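Local coordinates for protein mannitol dehydrogenase (Pseudomonas fluorescens, PDB 1LJ8) that binds NAD and probably catalyses the NAD-dependent interconversion of mannitol and fructose as a long-chain mannitol 2-dehydrogenase, at residues H154-P159 and A207-A212; V406-A411 and A467-C472; V262-E267 and V280-T285; R70-D75 and S103-A108. All coordinates share one frame; numbering follows the deposited sequence.

Contact 1 of 4, residues H154-P159 and A207-A212; sequences HDLAHP and AALHNA
Leu156 and His210 are brought together by side chains that both place CG anti to the carbonyl carbon (chi1 -68° and -86°), which carries the methyls of the one and the imidazole of the other toward each other, though neither CB points straight across. The contact joins the C-terminal ends of helix 150-157 and helix 195-210, two peripheral helices of the Rossmann-type domain. Leu156 CD2 lies over one face of the imidazole as a CH-pi contact, 4.0 Å from the ring centroid and displaced toward the rim on the side of NE2. Its branches also pack on Leu209: Leu156 CD1 meets Leu209 CD1 at 3.8 Å, and CD2 touches CB of the same residue. From the turn beyond the first helix, Pro159 CB approaches His210 CE1 obliquely at 3.7 Å. Phe206, one turn earlier on the second helix, meets the His210 ring at a steep angle and also packs against Leu156.

No direct hydrogen bond crosses here. The carboxylate of Asp155 turns the other way, toward Lys163 N, Thr164 OG1 and the imidazole of His154, whose ND1 donates to Asp155 OD1. What polar link exists is made through one water at the edge of the His210 ring, in its plane: it lies 2.7 Å from His210 NE2 and donates a hydrogen bond to Asp155 O at 2.8 Å.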
loop_
_atom_site.group_PDB
_atom_site.type_symbol
_atom_site.label_atom_id
_atom_site.label_comp_id
_atom_site.label_asym_id
_atom_site.label_seq_id
_atom_site.Cartn_x
_atom_site.Cartn_y
_atom_site.Cartn_z
ATOM N N HIS A 154 7.066 21.828 9.557
ATOM C CA HIS A 154 8.349 21.581 10.211
ATOM C C HIS A 154 9.474 21.516 9.180
ATOM O O HIS A 154 10.513 22.186 9.315
ATOM C CB HIS A 154 8.350 20.256 11.022
ATOM C CG HIS A 154 9.719 19.865 11.487
ATOM N ND1 HIS A 154 10.641 19.249 10.661
ATOM C CD2 HIS A 154 10.363 20.107 12.653
ATOM C CE1 HIS A 154 11.792 19.125 11.302
ATOM N NE2 HIS A 154 11.649 19.638 12.512
ATOM N N ASP A 155 9.274 20.733 8.121
ATOM C CA ASP A 155 10.327 20.596 7.123
ATOM C C ASP A 155 10.637 21.894 6.349
ATOM O O ASP A 155 11.780 22.132 5.947
ATOM C CB ASP A 155 9.981 19.438 6.166
ATOM C CG ASP A 155 10.226 18.084 6.794
ATOM O OD1 ASP A 155 10.385 18.015 8.029
ATOM O OD2 ASP A 155 10.251 17.094 6.037
ATOM N N LEU A 156 9.622 22.747 6.157
ATOM C CA LEU A 156 9.853 24.002 5.477
ATOM C C LEU A 156 10.699 24.902 6.389
ATOM O O LEU A 156 11.596 25.580 5.899
ATOM C CB LEU A 156 8.516 24.663 5.125
ATOM C CG LEU A 156 7.750 23.847 4.050
ATOM C CD1 LEU A 156 6.345 24.425 3.889
ATOM C CD2 LEU A 156 8.487 23.887 2.740
ATOM N N ALA A 157 10.459 24.826 7.699
ATOM C CA ALA A 157 11.198 25.629 8.688
ATOM C C ALA A 157 12.588 25.102 9.019
ATOM O O ALA A 157 13.456 25.874 9.445
ATOM C CB ALA A 157 10.390 25.757 9.967
ATOM N N HIS A 158 12.816 23.801 8.815
ATOM C CA HIS A 158 14.123 23.197 9.107
ATOM C C HIS A 158 14.495 22.258 7.996
ATOM O O HIS A 158 14.552 21.044 8.204
ATOM C CB HIS A 158 14.061 22.430 10.427
ATOM C CG HIS A 158 13.381 23.193 11.512
ATOM N ND1 HIS A 158 14.035 24.149 12.263
ATOM C CD2 HIS A 158 12.088 23.200 11.933
ATOM C CE1 HIS A 158 13.177 24.709 13.099
ATOM N NE2 HIS A 158 11.991 24.154 12.922
ATOM N N PRO A 159 14.795 22.800 6.812
ATOM C CA PRO A 159 15.158 21.958 5.664
ATOM C C PRO A 159 16.354 21.060 5.848
ATOM O O PRO A 159 16.466 20.060 5.153
ATOM C CB PRO A 159 15.331 22.963 4.516
ATOM C CG PRO A 159 15.796 24.238 5.277
ATOM C CD PRO A 159 14.913 24.237 6.491
ATOM N N ALA A 207 8.424 21.622 -3.084
ATOM C CA ALA A 207 9.611 22.332 -3.521
ATOM C C ALA A 207 9.285 23.807 -3.795
ATOM O O ALA A 207 10.093 24.692 -3.483
ATOM C CB ALA A 207 10.203 21.680 -4.760
ATOM N N ALA A 208 8.098 24.049 -4.354
ATOM C CA ALA A 208 7.655 25.407 -4.671
ATOM C C ALA A 208 7.518 26.260 -3.425
ATOM O O ALA A 208 7.688 27.495 -3.500
ATOM C CB ALA A 208 6.326 25.370 -5.434
ATOM N N LEU A 209 7.186 25.640 -2.289
ATOM C CA LEU A 209 7.097 26.400 -1.039
ATOM C C LEU A 209 8.517 26.798 -0.570
ATOM O O LEU A 209 8.659 27.652 0.293
ATOM C CB LEU A 209 6.371 25.595 0.043
ATOM C CG LEU A 209 4.898 25.362 -0.290
ATOM C CD1 LEU A 209 4.341 24.285 0.623
ATOM C CD2 LEU A 209 4.135 26.698 -0.177
ATOM N N HIS A 210 9.556 26.171 -1.127
ATOM C CA HIS A 210 10.957 26.532 -0.826
ATOM C C HIS A 210 11.370 27.662 -1.767
ATOM O O HIS A 210 11.549 28.805 -1.340
ATOM C CB HIS A 210 11.889 25.358 -1.050
ATOM C CG HIS A 210 12.004 24.467 0.137
ATOM N ND1 HIS A 210 12.663 24.850 1.283
ATOM C CD2 HIS A 210 11.518 23.230 0.376
ATOM C CE1 HIS A 210 12.579 23.886 2.181
ATOM N NE2 HIS A 210 11.890 22.889 1.655
ATOM N N ASN A 211 11.586 27.329 -3.034
ATOM C CA ASN A 211 11.910 28.344 -4.035
ATOM C C ASN A 211 11.602 27.811 -5.412
ATOM O O ASN A 211 11.660 26.600 -5.651
ATOM C CB ASN A 211 13.374 28.819 -3.934
ATOM C CG ASN A 211 14.381 27.709 -4.166
ATOM O OD1 ASN A 211 14.725 27.396 -5.295
ATOM N ND2 ASN A 211 14.873 27.127 -3.088
ATOM N N ALA A 212 11.220 28.720 -6.303
ATOM C CA ALA A 212 10.903 28.333 -7.660
ATOM C C ALA A 212 12.086 27.623 -8.301
ATOM O O ALA A 212 11.914 26.680 -9.070
ATOM C CB ALA A 212 10.515 29.567 -8.480
HETATM O O HOH W 1 12.407 20.981 3.431
#

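Contact 2 of 4, residues V406-A411 and A467-C472; sequences VVAAWA and AAFERC
Phe469 brings CE1 to 3.4 Å from Ala408 CA, an oblique approach to the ring, in a helix-helix crossing of the mostly helical C-terminal domain. The segments of helix 401-413 and helix 463-488 run at 48° to each other, their axes approaching to 8.5 Å, and small residues on the first helix admit the aromatic ring. Val407 O and Ala411 CB lie at the ring edge, near its plane. Phe469 CZ meets Ala411 CB at 3.9 Å. Val407, whose side chain runs at about a right angle to that of Phe469, offers one branch to the ring, Val407 CG1 to Phe469 CE1, 3.7 Å. The phenyl is thus inserted among residues one turn apart on helix 401-413, Val407 and Ala411, with Ala408 beside it.

Behind these contacts stand the torsions and the surrounding helices. In Phe469, CG is anti to the backbone N (chi1 170°), a setting that swings the ring across to the other helix although its first bond does not aim there. Ile444, Ser445 and Leu449 add further packing around Phe469, and Leu448 rests on Ala411, so that helix 444-448 and the loop after it close over this part of the interface. Tyr473, the residue after the second segment, touches both Ala408 and Ala411. All five touching residues are buried, and no hydrogen bond joins the segments. One turn along from the phenyl, Cys472 CB and Ala408 CB stand 3.5 Å apart, tighter than an ordinary van der Waals contact between carbons.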
loop_
_atom_site.group_PDB
_atom_site.type_symbol
_atom_site.label_atom_id
_atom_site.label_comp_id
_atom_site.label_asym_id
_atom_site.label_seq_id
_atom_site.Cartn_x
_atom_site.Cartn_y
_atom_site.Cartn_z
ATOM N N VAL A 406 -20.461 0.458 2.094
ATOM C CA VAL A 406 -19.052 0.396 2.518
ATOM C C VAL A 406 -18.765 1.509 3.546
ATOM O O VAL A 406 -18.075 1.297 4.565
ATOM C CB VAL A 406 -18.083 0.580 1.323
ATOM C CG1 VAL A 406 -16.616 0.382 1.830
ATOM C CG2 VAL A 406 -18.405 -0.411 0.196
ATOM N N VAL A 407 -19.259 2.719 3.254
ATOM C CA VAL A 407 -19.044 3.876 4.125
ATOM C C VAL A 407 -19.822 3.713 5.454
ATOM O O VAL A 407 -19.326 4.089 6.526
ATOM C CB VAL A 407 -19.460 5.211 3.399
ATOM C CG1 VAL A 407 -19.146 6.461 4.298
ATOM C CG2 VAL A 407 -18.683 5.340 2.093
ATOM N N ALA A 408 -21.060 3.208 5.367
ATOM C CA ALA A 408 -21.869 2.973 6.547
ATOM C C ALA A 408 -21.169 1.899 7.432
ATOM O O ALA A 408 -21.155 1.995 8.693
ATOM C CB ALA A 408 -23.285 2.475 6.109
ATOM N N ALA A 409 -20.624 0.873 6.777
ATOM C CA ALA A 409 -19.946 -0.224 7.517
ATOM C C ALA A 409 -18.755 0.365 8.274
ATOM O O ALA A 409 -18.506 0.030 9.440
ATOM C CB ALA A 409 -19.457 -1.324 6.534
ATOM N N TRP A 410 -17.988 1.218 7.596
ATOM C CA TRP A 410 -16.836 1.857 8.266
ATOM C C TRP A 410 -17.323 2.683 9.467
ATOM O O TRP A 410 -16.710 2.641 10.552
ATOM C CB TRP A 410 -16.088 2.800 7.292
ATOM C CG TRP A 410 -14.839 3.401 7.877
ATOM C CD1 TRP A 410 -13.774 2.701 8.406
ATOM C CD2 TRP A 410 -14.472 4.796 7.937
ATOM N NE1 TRP A 410 -12.766 3.583 8.768
ATOM C CE2 TRP A 410 -13.164 4.863 8.497
ATOM C CE3 TRP A 410 -15.106 5.979 7.567
ATOM C CZ2 TRP A 410 -12.485 6.080 8.699
ATOM C CZ3 TRP A 410 -14.432 7.209 7.767
ATOM C CH2 TRP A 410 -13.127 7.237 8.333
ATOM N N ALA A 411 -18.427 3.425 9.280
ATOM C CA ALA A 411 -18.942 4.262 10.356
ATOM C C ALA A 411 -19.286 3.439 11.594
ATOM O O ALA A 411 -18.925 3.816 12.737
ATOM C CB ALA A 411 -20.208 5.079 9.891
ATOM N N ALA A 467 -29.023 9.614 1.902
ATOM C CA ALA A 467 -30.163 8.767 2.314
ATOM C C ALA A 467 -29.751 7.282 2.325
ATOM O O ALA A 467 -30.112 6.531 3.230
ATOM C CB ALA A 467 -31.351 8.964 1.339
ATOM N N ALA A 468 -28.984 6.884 1.318
ATOM C CA ALA A 468 -28.535 5.497 1.220
ATOM C C ALA A 468 -27.592 5.182 2.404
ATOM O O ALA A 468 -27.666 4.114 3.010
ATOM C CB ALA A 468 -27.811 5.268 -0.115
ATOM N N PHE A 469 -26.700 6.111 2.705
ATOM C CA PHE A 469 -25.779 5.935 3.832
ATOM C C PHE A 469 -26.544 5.785 5.128
ATOM O O PHE A 469 -26.258 4.899 5.926
ATOM C CB PHE A 469 -24.833 7.146 3.930
ATOM C CG PHE A 469 -24.034 7.164 5.191
ATOM C CD1 PHE A 469 -22.869 6.413 5.302
ATOM C CD2 PHE A 469 -24.489 7.881 6.290
ATOM C CE1 PHE A 469 -22.172 6.366 6.476
ATOM C CE2 PHE A 469 -23.788 7.845 7.501
ATOM C CZ PHE A 469 -22.615 7.075 7.591
ATOM N N GLU A 470 -27.549 6.631 5.342
ATOM C CA GLU A 470 -28.313 6.545 6.571
ATOM C C GLU A 470 -29.125 5.244 6.690
ATOM O O GLU A 470 -29.204 4.680 7.786
ATOM C CB GLU A 470 -29.218 7.785 6.704
ATOM C CG GLU A 470 -28.394 9.053 6.993
ATOM C CD GLU A 470 -29.241 10.293 7.164
ATOM O OE1 GLU A 470 -30.462 10.236 6.923
ATOM O OE2 GLU A 470 -28.672 11.337 7.534
ATOM N N ARG A 471 -29.730 4.794 5.585
ATOM C CA ARG A 471 -30.502 3.523 5.542
ATOM C C ARG A 471 -29.544 2.366 5.911
ATOM O O ARG A 471 -29.862 1.483 6.718
ATOM C CB ARG A 471 -30.994 3.195 4.107
ATOM C CG ARG A 471 -32.099 4.047 3.556
ATOM C CD ARG A 471 -32.677 3.395 2.321
ATOM N NE ARG A 471 -31.883 3.561 1.093
ATOM C CZ ARG A 471 -31.938 4.648 0.327
ATOM N NH1 ARG A 471 -32.718 5.661 0.658
ATOM N NH2 ARG A 471 -31.276 4.701 -0.819
ATOM N N CYS A 472 -28.400 2.360 5.250
ATOM C CA CYS A 472 -27.396 1.311 5.475
ATOM C C CYS A 472 -26.907 1.278 6.900
ATOM O O CYS A 472 -26.837 0.197 7.520
ATOM C CB CYS A 472 -26.185 1.473 4.504
ATOM S SG CYS A 472 -26.601 1.014 2.777
#

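Contact 3 of 4, residues V262-E267 and V280-T285; sequences VQWVLE and VGVQFT
Val265 pairs with Gln283 and Leu266 with Phe284 in parallel bridges, the bonds being made by Trp264 and Leu266 to Gln283 and Thr285. Gln283 N donates to Trp264 O at 2.9 Å and Leu266 N to Gln283 O at 2.7 Å, both close to linear, while Thr285 N reaches Leu266 O less squarely. Val265 CA and Phe284 CA add CA-H...O contacts to Gln283 O and Leu266 O, respectively.

Polar side chains extend the ladder. Gln263 NE2 donates to Gln283 OE1 at 2.9 Å with an N-H...O angle of 165°. The two amides are nearly coplanar, 10° apart, although the donor is tilted somewhat from the acceptor's carbonyl plane. A water beside this pair accepts from Trp264 N and also lies within bonding distance of Gly281 O and Gln283 OE1.

On the face carrying Val265 and Gln283, Val265 CG1 meets Thr285 CG2 at 3.6 Å. On the face of Leu266 and Phe284, the two side chains lie side by side, Leu266 CD1 being 3.6 Å from Phe284 CE2. Val282 CG1 sits on the same face of the Trp264 indole as Leu266 CD1, each offset toward the rim, and Val282 CG2 touches Trp264 CE3 at 3.5 Å.

Strand 263-266 is the middle of a three-stranded mixed sheet, with 227-230 antiparallel on its other edge; helix 42-50 packs against Trp264 and Val282, and the Trp264 side chain is about 7 Å from that of Phe37, which binds NAD.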
loop_
_atom_site.group_PDB
_atom_site.type_symbol
_atom_site.label_atom_id
_atom_site.label_comp_id
_atom_site.label_asym_id
_atom_site.label_seq_id
_atom_site.Cartn_x
_atom_site.Cartn_y
_atom_site.Cartn_z
ATOM N N VAL A 262 2.184 -12.442 -8.279
ATOM C CA VAL A 262 2.938 -11.190 -8.170
ATOM C C VAL A 262 3.035 -10.546 -9.553
ATOM O O VAL A 262 3.238 -11.222 -10.579
ATOM C CB VAL A 262 4.365 -11.443 -7.557
ATOM C CG1 VAL A 262 5.160 -12.408 -8.410
ATOM C CG2 VAL A 262 5.107 -10.102 -7.339
ATOM N N GLN A 263 2.850 -9.236 -9.605
ATOM C CA GLN A 263 2.935 -8.560 -10.889
ATOM C C GLN A 263 3.444 -7.131 -10.674
ATOM O O GLN A 263 3.224 -6.533 -9.628
ATOM C CB GLN A 263 1.531 -8.542 -11.565
ATOM C CG GLN A 263 1.547 -7.904 -12.951
ATOM C CD GLN A 263 0.226 -8.135 -13.707
ATOM O OE1 GLN A 263 -0.825 -8.282 -13.088
ATOM N NE2 GLN A 263 0.280 -8.120 -15.043
ATOM N N TRP A 264 4.135 -6.605 -11.676
ATOM C CA TRP A 264 4.650 -5.224 -11.599
ATOM C C TRP A 264 4.638 -4.715 -13.045
ATOM O O TRP A 264 5.307 -5.289 -13.896
ATOM C CB TRP A 264 6.104 -5.260 -11.106
ATOM C CG TRP A 264 6.674 -3.921 -10.708
ATOM C CD1 TRP A 264 6.063 -2.704 -10.775
ATOM C CD2 TRP A 264 7.972 -3.700 -10.146
ATOM N NE1 TRP A 264 6.913 -1.721 -10.266
ATOM C CE2 TRP A 264 8.087 -2.314 -9.880
ATOM C CE3 TRP A 264 9.052 -4.544 -9.833
ATOM C CZ2 TRP A 264 9.243 -1.752 -9.314
ATOM C CZ3 TRP A 264 10.214 -3.991 -9.265
ATOM C CH2 TRP A 264 10.298 -2.595 -9.009
ATOM N N VAL A 265 3.853 -3.679 -13.308
ATOM C CA VAL A 265 3.874 -3.075 -14.630
ATOM C C VAL A 265 4.338 -1.625 -14.356
ATOM O O VAL A 265 3.744 -0.934 -13.533
ATOM C CB VAL A 265 2.503 -3.060 -15.275
ATOM C CG1 VAL A 265 2.697 -2.498 -16.730
ATOM C CG2 VAL A 265 1.906 -4.484 -15.298
ATOM N N LEU A 266 5.408 -1.219 -15.025
ATOM C CA LEU A 266 6.046 0.090 -14.813
ATOM C C LEU A 266 6.137 0.908 -16.084
ATOM O O LEU A 266 6.273 0.362 -17.179
ATOM C CB LEU A 266 7.533 -0.102 -14.386
ATOM C CG LEU A 266 8.170 0.069 -13.024
ATOM C CD1 LEU A 266 9.636 -0.395 -13.032
ATOM C CD2 LEU A 266 8.043 1.512 -12.587
ATOM N N GLU A 267 6.136 2.224 -15.915
ATOM C CA GLU A 267 6.412 3.108 -17.033
ATOM C C GLU A 267 7.950 3.248 -17.022
ATOM O O GLU A 267 8.556 3.454 -15.960
ATOM C CB GLU A 267 5.740 4.460 -16.831
ATOM C CG GLU A 267 4.229 4.332 -17.000
ATOM C CD GLU A 267 3.491 5.593 -16.674
ATOM O OE1 GLU A 267 4.107 6.573 -16.110
ATOM O OE2 GLU A 267 2.285 5.581 -16.977
ATOM N N VAL A 280 13.330 -10.513 -15.296
ATOM C CA VAL A 280 12.695 -11.392 -14.310
ATOM C C VAL A 280 11.202 -11.177 -14.163
ATOM O O VAL A 280 10.638 -11.359 -13.071
ATOM C CB VAL A 280 13.367 -11.318 -12.919
ATOM C CG1 VAL A 280 14.781 -11.987 -13.016
ATOM C CG2 VAL A 280 13.466 -9.836 -12.448
ATOM N N GLY A 281 10.566 -10.738 -15.259
ATOM C CA GLY A 281 9.127 -10.629 -15.252
ATOM C C GLY A 281 8.405 -9.296 -15.070
ATOM O O GLY A 281 7.180 -9.250 -15.155
ATOM N N VAL A 282 9.142 -8.231 -14.766
ATOM C CA VAL A 282 8.497 -6.931 -14.604
ATOM C C VAL A 282 8.128 -6.494 -16.018
ATOM O O VAL A 282 8.907 -6.705 -16.956
ATOM C CB VAL A 282 9.473 -5.928 -13.966
ATOM C CG1 VAL A 282 8.820 -4.551 -13.789
ATOM C CG2 VAL A 282 9.913 -6.487 -12.598
ATOM N N GLN A 283 6.960 -5.881 -16.155
ATOM C CA GLN A 283 6.453 -5.454 -17.452
ATOM C C GLN A 283 6.533 -3.944 -17.595
ATOM O O GLN A 283 6.284 -3.238 -16.645
ATOM C CB GLN A 283 5.002 -5.905 -17.578
ATOM C CG GLN A 283 4.872 -7.422 -17.402
ATOM C CD GLN A 283 3.443 -7.837 -17.189
ATOM O OE1 GLN A 283 3.021 -8.084 -16.073
ATOM N NE2 GLN A 283 2.672 -7.884 -18.265
ATOM N N PHE A 284 6.893 -3.456 -18.779
ATOM C CA PHE A 284 6.963 -2.012 -18.979
ATOM C C PHE A 284 5.961 -1.630 -20.055
ATOM O O PHE A 284 5.780 -2.357 -21.032
ATOM C CB PHE A 284 8.360 -1.582 -19.416
ATOM C CG PHE A 284 9.371 -1.663 -18.324
ATOM C CD1 PHE A 284 10.010 -2.872 -18.046
ATOM C CD2 PHE A 284 9.673 -0.549 -17.561
ATOM C CE1 PHE A 284 10.945 -2.956 -17.004
ATOM C CE2 PHE A 284 10.595 -0.617 -16.527
ATOM C CZ PHE A 284 11.237 -1.825 -16.243
ATOM N N THR A 285 5.284 -0.508 -19.863
ATOM C CA THR A 285 4.304 -0.103 -20.855
ATOM C C THR A 285 4.338 1.409 -20.925
ATOM O O THR A 285 4.779 2.085 -19.991
ATOM C CB THR A 285 2.892 -0.640 -20.478
ATOM O OG1 THR A 285 1.983 -0.434 -21.576
ATOM C CG2 THR A 285 2.363 0.061 -19.237
HETATM O O HOH W 2 4.817 -8.455 -13.991
#

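Contact 4 of 4, residues R70-D75 and S103-A108; sequences RKARDD and SDMLLA
The Arg73 guanidinium has Leu107 CD1 over one face, 3.3 Å above its plane and displaced toward the rim where NH1 lies 3.4 Å away. Around its edge, in the plane, are Asp74 and a bridging water. This helix-on-strand packing belongs to the NAD-binding Rossmann-type domain: helix 69-77 lies against strand 96-107 of the large mixed sheet, and the two segments run nearly antiparallel, at 152°.

At the guanidinium edge, NE and NH2 of Arg73 both donate to a single oxygen, Asp74 OD1, in a side-on salt bridge. The two nitrogens come from the same face of the carboxylate, somewhat out of its plane. NH1 has a further carboxylate partner in Asp110, so the flat group is held from several directions and its rotation is restricted.

Bends at chi2 and chi3 fold the Arg73 chain over the strand, where CG comes 3.4 Å from Met105 O. Met105, a selenomethionine, extends toward the helix with CG anti to the backbone N (chi1 179°); its SE lies 3.8 Å from Arg73 CA and its CE meets Ala72 CB at 4.2 Å. Leu107 CD1 also touches Arg70 CA at 3.7 Å, and the charged end of Arg70 goes on to Glu109. Both buried strand residues pack on Asp69, which binds NAD. The link between strand and guanidinium is completed by water, which accepts from Arg73 NH1 at 3.0 Å and donates to Met105 O at 2.6 Å.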
loop_
_atom_site.group_PDB
_atom_site.type_symbol
_atom_site.label_atom_id
_atom_site.label_comp_id
_atom_site.label_asym_id
_atom_site.label_seq_id
_atom_site.Cartn_x
_atom_site.Cartn_y
_atom_site.Cartn_z
ATOM N N ARG A 70 12.236 1.219 13.895
ATOM C CA ARG A 70 13.405 0.739 14.638
ATOM C C ARG A 70 13.373 -0.772 14.808
ATOM O O ARG A 70 14.395 -1.434 14.669
ATOM C CB ARG A 70 13.465 1.400 16.030
ATOM C CG ARG A 70 14.787 1.162 16.828
ATOM C CD ARG A 70 14.630 1.807 18.220
ATOM N NE ARG A 70 14.014 3.112 18.020
ATOM C CZ ARG A 70 13.099 3.677 18.809
ATOM N NH1 ARG A 70 12.675 3.060 19.924
ATOM N NH2 ARG A 70 12.535 4.829 18.427
ATOM N N LYS A 71 12.207 -1.312 15.115
ATOM C CA LYS A 71 12.095 -2.764 15.296
ATOM C C LYS A 71 12.430 -3.484 13.994
ATOM O O LYS A 71 13.128 -4.486 14.030
ATOM C CB LYS A 71 10.694 -3.174 15.748
ATOM C CG LYS A 71 10.585 -4.698 16.017
ATOM C CD LYS A 71 9.305 -5.086 16.741
ATOM C CE LYS A 71 9.435 -6.517 17.352
ATOM N NZ LYS A 71 9.736 -7.558 16.305
ATOM N N ALA A 72 11.949 -2.980 12.852
ATOM C CA ALA A 72 12.275 -3.612 11.557
ATOM C C ALA A 72 13.818 -3.614 11.335
ATOM O O ALA A 72 14.421 -4.611 10.954
ATOM C CB ALA A 72 11.591 -2.817 10.406
ATOM N N ARG A 73 14.449 -2.463 11.572
ATOM C CA ARG A 73 15.878 -2.346 11.376
ATOM C C ARG A 73 16.624 -3.337 12.285
ATOM O O ARG A 73 17.522 -4.041 11.832
ATOM C CB ARG A 73 16.299 -0.869 11.679
ATOM C CG ARG A 73 17.726 -0.487 11.241
ATOM C CD ARG A 73 18.823 -1.011 12.231
ATOM N NE ARG A 73 18.535 -0.666 13.635
ATOM C CZ ARG A 73 18.788 0.523 14.183
ATOM N NH1 ARG A 73 19.345 1.500 13.458
ATOM N NH2 ARG A 73 18.471 0.757 15.462
ATOM N N ASP A 74 16.259 -3.371 13.572
ATOM C CA ASP A 74 16.934 -4.260 14.513
ATOM C C ASP A 74 16.740 -5.729 14.138
ATOM O O ASP A 74 17.700 -6.497 14.153
ATOM C CB ASP A 74 16.418 -4.038 15.937
ATOM C CG ASP A 74 16.838 -2.682 16.523
ATOM O OD1 ASP A 74 17.725 -2.024 15.957
ATOM O OD2 ASP A 74 16.273 -2.318 17.581
ATOM N N ASP A 75 15.519 -6.096 13.743
ATOM C CA ASP A 75 15.229 -7.488 13.390
ATOM C C ASP A 75 16.033 -7.883 12.168
ATOM O O ASP A 75 16.606 -8.992 12.131
ATOM C CB ASP A 75 13.731 -7.714 13.108
ATOM C CG ASP A 75 12.866 -7.753 14.398
ATOM O OD1 ASP A 75 13.408 -7.869 15.513
ATOM O OD2 ASP A 75 11.630 -7.682 14.265
ATOM N N SER A 103 20.673 -4.664 1.782
ATOM C CA SER A 103 21.976 -4.740 2.464
ATOM C C SER A 103 22.131 -3.852 3.696
ATOM O O SER A 103 23.109 -4.007 4.442
ATOM C CB SER A 103 23.100 -4.449 1.459
ATOM O OG SER A 103 22.924 -3.211 0.800
ATOM N N ASP A 104 21.190 -2.946 3.946
ATOM C CA ASP A 104 21.292 -2.093 5.145
ATOM C C ASP A 104 19.950 -1.400 5.292
ATOM O O ASP A 104 19.104 -1.503 4.408
ATOM C CB ASP A 104 22.365 -1.014 4.931
ATOM C CG ASP A 104 22.886 -0.400 6.245
ATOM O OD1 ASP A 104 23.790 0.467 6.149
ATOM O OD2 ASP A 104 22.422 -0.782 7.359
HETATM N N MSE A 105 19.773 -0.660 6.391
HETATM C CA MSE A 105 18.559 0.128 6.609
HETATM C C MSE A 105 18.968 1.237 7.591
HETATM O O MSE A 105 19.496 0.930 8.665
HETATM C CB MSE A 105 17.460 -0.725 7.215
HETATM C CG MSE A 105 16.190 0.084 7.469
HETATM SE SE MSE A 105 14.748 -1.046 7.948
HETATM C CE MSE A 105 13.457 0.366 8.506
ATOM N N LEU A 106 18.769 2.493 7.183
ATOM C CA LEU A 106 19.108 3.663 8.012
ATOM C C LEU A 106 17.826 4.235 8.599
ATOM O O LEU A 106 16.755 4.178 7.957
ATOM C CB LEU A 106 19.824 4.741 7.167
ATOM C CG LEU A 106 21.119 4.291 6.445
ATOM C CD1 LEU A 106 21.789 5.548 5.813
ATOM C CD2 LEU A 106 22.075 3.555 7.390
ATOM N N LEU A 107 17.932 4.789 9.817
ATOM C CA LEU A 107 16.792 5.396 10.482
ATOM C C LEU A 107 17.035 6.883 10.635
ATOM O O LEU A 107 18.151 7.302 11.008
ATOM C CB LEU A 107 16.622 4.822 11.892
ATOM C CG LEU A 107 16.412 3.312 11.936
ATOM C CD1 LEU A 107 16.200 2.878 13.432
ATOM C CD2 LEU A 107 15.164 2.924 11.085
ATOM N N ALA A 108 16.023 7.682 10.328
ATOM C CA ALA A 108 16.164 9.128 10.489
ATOM C C ALA A 108 16.555 9.460 11.947
ATOM O O ALA A 108 17.384 10.369 12.161
ATOM C CB ALA A 108 14.825 9.831 10.135
HETATM O O HOH W 3 20.747 1.628 10.864
#

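Overall arrangement
Contact 2 alone is buried throughout, and it belongs to the C-terminal domain, about 40 Å between centres from contact 1, which is a surface packing of two helix ends. Contacts 3 and 4 are partly buried and lie in separate sheets, their centres about 28 Å apart; contact 4 comes closest to the bound NAD, about 6 Å from the Met105 side chain. No two of the four touch or share a helix or strand. Their chemistry follows their settings: contact 2 is apolar side-chain packing with no hydrogen bond between its segments, contact 3 is knit by direct backbone and amide hydrogen bonds, and contacts 1 and 4 combine apolar groups over a flat polar side chain with a single water bridge to a main-chain carbonyl.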